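Local coordinates for protein bifunctional enzyme CysN/CysC (Mycobacterium tuberculosis, PDB 4RFV) that probably phosphorylates adenylyl sulfate (APS) at its 3'-hydroxyl with ATP through its kinase domain, forming PAPS, while the full-length enzyme also carries ATP sulfurylase activity, at residues E80-L85 and V101-P106. The protein carries 1 engineered substitution. Residues are numbered along the deposited sequence; the frame is centred on the assembly and turned at random.
Sequences ENLRRL and VPAISP
In the helix-on-sheet core of this P-loop kinase domain, Leu82 and Leu85 of helix 75-94 pack on Val101, Ala103 and Ser105, where strand 98-102 runs out into a loop. No hydrogen bond crosses the interface, which is apolar and mostly buried. Leu82 spreads its two methyls over the loop: CD2 meets CB of Ala103 at 4.0 Å, while CD1 lies 3.9 Å from CA of Ser105, touching the backbone at the turn. With CG anti to its own carbonyl carbon (chi1 -68°), the Leu82 branch reaches both residues. One helical turn further on, CD1 of Leu85 comes to 4.2 Å from CG1 of Val101 and to 4.4 Å from CB of Ala103, the Leu85 and Val101 side chains running antiparallel alongside one another. Both leucines meet the Ala103 methyl from the same, helix-facing side.

Strand 98-102 lies between 55-57 and 25-30 in the parallel sheet, with strand order 2-3-1-4-5, and helix 75-94 precedes it in a beta-alpha-beta crossover. Backbone bonds tie Val101 and Ala103 to Phe29 of strand 25-30, just ahead of the probable Walker A loop. Ser105 OG is linked to Trp28 NE1 and Thr30 OG1, and His110 of helix 108-121 touches both Leu82 and Ser105.

The helix turns a different side to the second subunit. There Arg83 grips the Glu80 carboxylate side-on, NE to OE1 and NH2 to OE2, each at 2.8 Å on the syn side, and Arg84 NE reaches OE2 from the anti side at 2.8 Å, all three tilted 17 to 29° out of the carboxylate plane. Arg84 also bridges Asp70 of its own chain and Asp70 of the second subunit, whose Gly66 and Leu67 carbonyls accept from Arg83.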
ATOM      1  N   GLU A  80      -0.004  13.529  10.662  1.00 13.98           N
ATOM      2  CA  GLU A  80      -0.910  12.434  10.291  1.00 14.64           C
ATOM      3  C   GLU A  80      -0.571  11.869   8.915  1.00 14.55           C
ATOM      4  O   GLU A  80      -0.565  10.663   8.719  1.00 13.57           O
ATOM      5  CB  GLU A  80      -2.378  12.871  10.410  1.00 14.38           C
ATOM      6  CG  GLU A  80      -3.429  11.872   9.971  1.00 14.09           C
ATOM      7  CD  GLU A  80      -3.418  10.575  10.752  1.00 14.30           C
ATOM      8  OE1 GLU A  80      -2.778  10.488  11.850  1.00 14.10           O
ATOM      9  OE2 GLU A  80      -4.068   9.617  10.226  1.00 13.51           O
ATOM     10  N   ASN A  81      -0.246  12.737   7.969  1.00 14.98           N
ATOM     11  CA  ASN A  81       0.175  12.306   6.648  1.00 14.30           C
ATOM     12  C   ASN A  81       1.383  11.390   6.710  1.00 13.82           C
ATOM     13  O   ASN A  81       1.422  10.337   6.061  1.00 13.17           O
ATOM     14  CB  ASN A  81       0.537  13.543   5.801  1.00 14.89           C
ATOM     15  CG  ASN A  81       0.763  13.211   4.356  1.00 16.52           C
ATOM     16  OD1 ASN A  81      -0.147  12.691   3.663  1.00 17.24           O
ATOM     17  ND2 ASN A  81       1.942  13.551   3.855  1.00 18.05           N
ATOM     18  N   LEU A  82       2.366  11.799   7.493  1.00 14.50           N
ATOM     19  CA  LEU A  82       3.568  10.984   7.710  1.00 15.93           C
ATOM     20  C   LEU A  82       3.284   9.680   8.427  1.00 14.66           C
ATOM     21  O   LEU A  82       3.886   8.667   8.111  1.00 13.77           O
ATOM     22  CB  LEU A  82       4.605  11.814   8.484  1.00 17.40           C
ATOM     23  CG  LEU A  82       5.195  12.986   7.708  1.00 18.12           C
ATOM     24  CD1 LEU A  82       6.111  13.874   8.572  1.00 19.96           C
ATOM     25  CD2 LEU A  82       5.942  12.502   6.491  1.00 18.73           C
ATOM     26  N   ARG A  83       2.364   9.702   9.393  1.00 14.64           N
ATOM     27  CA  ARG A  83       2.002   8.493  10.137  1.00 13.84           C
ATOM     28  C   ARG A  83       1.410   7.510   9.151  1.00 12.33           C
ATOM     29  O   ARG A  83       1.835   6.350   9.078  1.00 12.49           O
ATOM     30  CB  ARG A  83       0.992   8.814  11.242  1.00 13.73           C
ATOM     31  CG  ARG A  83       0.648   7.606  12.108  1.00 13.85           C
ATOM     32  CD  ARG A  83      -0.571   7.829  12.968  1.00 13.12           C
ATOM     33  NE  ARG A  83      -1.809   7.866  12.214  1.00 12.71           N
ATOM     34  CZ  ARG A  83      -2.427   6.805  11.712  1.00 13.45           C
ATOM     35  NH1 ARG A  83      -1.950   5.582  11.936  1.00 14.69           N
ATOM     36  NH2 ARG A  83      -3.526   6.965  10.988  1.00 12.56           N
ATOM     37  N   ARG A  84       0.508   7.988   8.314  1.00 12.15           N
ATOM     38  CA  ARG A  84      -0.086   7.167   7.265  1.00 12.55           C
ATOM     39  C   ARG A  84       0.962   6.664   6.267  1.00 13.02           C
ATOM     40  O   ARG A  84       0.952   5.486   5.920  1.00 12.45           O
ATOM     41  CB  ARG A  84      -1.218   7.887   6.555  1.00 12.72           C
ATOM     42  CG  ARG A  84      -2.439   8.132   7.467  1.00 12.63           C
ATOM     43  CD  ARG A  84      -3.529   8.707   6.651  1.00 14.03           C
ATOM     44  NE  ARG A  84      -4.493   9.445   7.466  1.00 12.64           N
ATOM     45  CZ  ARG A  84      -5.501  10.130   6.922  1.00 13.32           C
ATOM     46  NH1 ARG A  84      -5.652  10.162   5.598  1.00 13.68           N
ATOM     47  NH2 ARG A  84      -6.327  10.829   7.702  1.00 14.39           N
ATOM     48  N   LEU A  85       1.817   7.567   5.799  1.00 13.87           N
ATOM     49  CA  LEU A  85       2.892   7.187   4.863  1.00 15.83           C
ATOM     50  C   LEU A  85       3.732   6.005   5.411  1.00 14.89           C
ATOM     51  O   LEU A  85       4.069   5.094   4.644  1.00 13.99           O
ATOM     52  CB  LEU A  85       3.818   8.379   4.588  1.00 20.71           C
ATOM     53  CG  LEU A  85       3.923   9.112   3.257  1.00 30.68           C
ATOM     54  CD1 LEU A  85       5.045  10.130   3.405  1.00 33.45           C
ATOM     55  CD2 LEU A  85       4.219   8.220   2.061  1.00 29.39           C
ATOM     56  N   VAL A 101      11.262   6.412   0.422  1.00 12.29           N
ATOM     57  CA  VAL A 101      10.323   7.463   0.876  1.00 13.60           C
ATOM     58  C   VAL A 101      11.012   8.809   1.019  1.00 14.08           C
ATOM     59  O   VAL A 101      11.714   9.028   1.986  1.00 12.91           O
ATOM     60  CB  VAL A 101       9.702   7.113   2.241  1.00 13.36           C
ATOM     61  CG1 VAL A 101       8.641   8.173   2.667  1.00 14.86           C
ATOM     62  CG2 VAL A 101       9.143   5.713   2.209  1.00 14.22           C
ATOM     63  N   PRO A 102      10.825   9.711   0.059  1.00 14.95           N
ATOM     64  CA  PRO A 102      11.389  11.049   0.200  1.00 16.01           C
ATOM     65  C   PRO A 102      10.411  11.930   0.963  1.00 16.14           C
ATOM     66  O   PRO A 102       9.329  12.234   0.464  1.00 17.99           O
ATOM     67  CB  PRO A 102      11.563  11.507  -1.230  1.00 16.76           C
ATOM     68  CG  PRO A 102      10.472  10.826  -1.965  1.00 16.71           C
ATOM     69  CD  PRO A 102      10.207   9.515  -1.269  1.00 15.60           C
ATOM     70  N   ALA A 103      10.722  12.268   2.194  1.00 15.99           N
ATOM     71  CA  ALA A 103       9.793  13.019   3.003  1.00 17.72           C
ATOM     72  C   ALA A 103      10.566  13.983   3.832  1.00 18.39           C
ATOM     73  O   ALA A 103      11.502  13.567   4.554  1.00 21.80           O
ATOM     74  CB  ALA A 103       9.001  12.093   3.909  1.00 19.33           C
ATOM     75  N   ILE A 104      10.172  15.240   3.847  1.00 18.12           N
ATOM     76  CA  ILE A 104      10.947  16.208   4.620  1.00 17.87           C
ATOM     77  C   ILE A 104      11.069  15.726   6.067  1.00 19.01           C
ATOM     78  O   ILE A 104      12.190  15.674   6.581  1.00 16.92           O
ATOM     79  CB  ILE A 104      10.396  17.633   4.607  1.00 17.91           C
ATOM     80  CG1 ILE A 104      10.379  18.200   3.194  1.00 19.75           C
ATOM     81  CG2 ILE A 104      11.275  18.532   5.479  1.00 18.76           C
ATOM     82  CD1 ILE A 104       9.345  19.309   3.040  1.00 20.19           C
ATOM     83  N   SER A 105       9.924  15.358   6.673  1.00 15.71           N
ATOM     84  CA  SER A 105       9.894  14.816   8.051  1.00 16.53           C
ATOM     85  C   SER A 105      10.796  15.605   9.019  1.00 15.96           C
ATOM     86  O   SER A 105      11.767  15.105   9.570  1.00 15.49           O
ATOM     87  CB  SER A 105      10.181  13.318   8.084  1.00 16.36           C
ATOM     88  OG  SER A 105      11.346  12.950   7.421  1.00 16.50           O
ATOM     89  N   PRO A 106      10.446  16.860   9.231  1.00 15.67           N
ATOM     90  CA  PRO A 106      11.347  17.736   9.960  1.00 15.98           C
ATOM     91  C   PRO A 106      11.514  17.463  11.469  1.00 17.05           C
ATOM     92  O   PRO A 106      12.487  17.927  12.058  1.00 17.65           O
ATOM     93  CB  PRO A 106      10.725  19.118   9.748  1.00 16.75           C
ATOM     94  CG  PRO A 106       9.302  18.880   9.519  1.00 16.29           C
ATOM     95  CD  PRO A 106       9.206  17.552   8.806  1.00 16.42           C
TER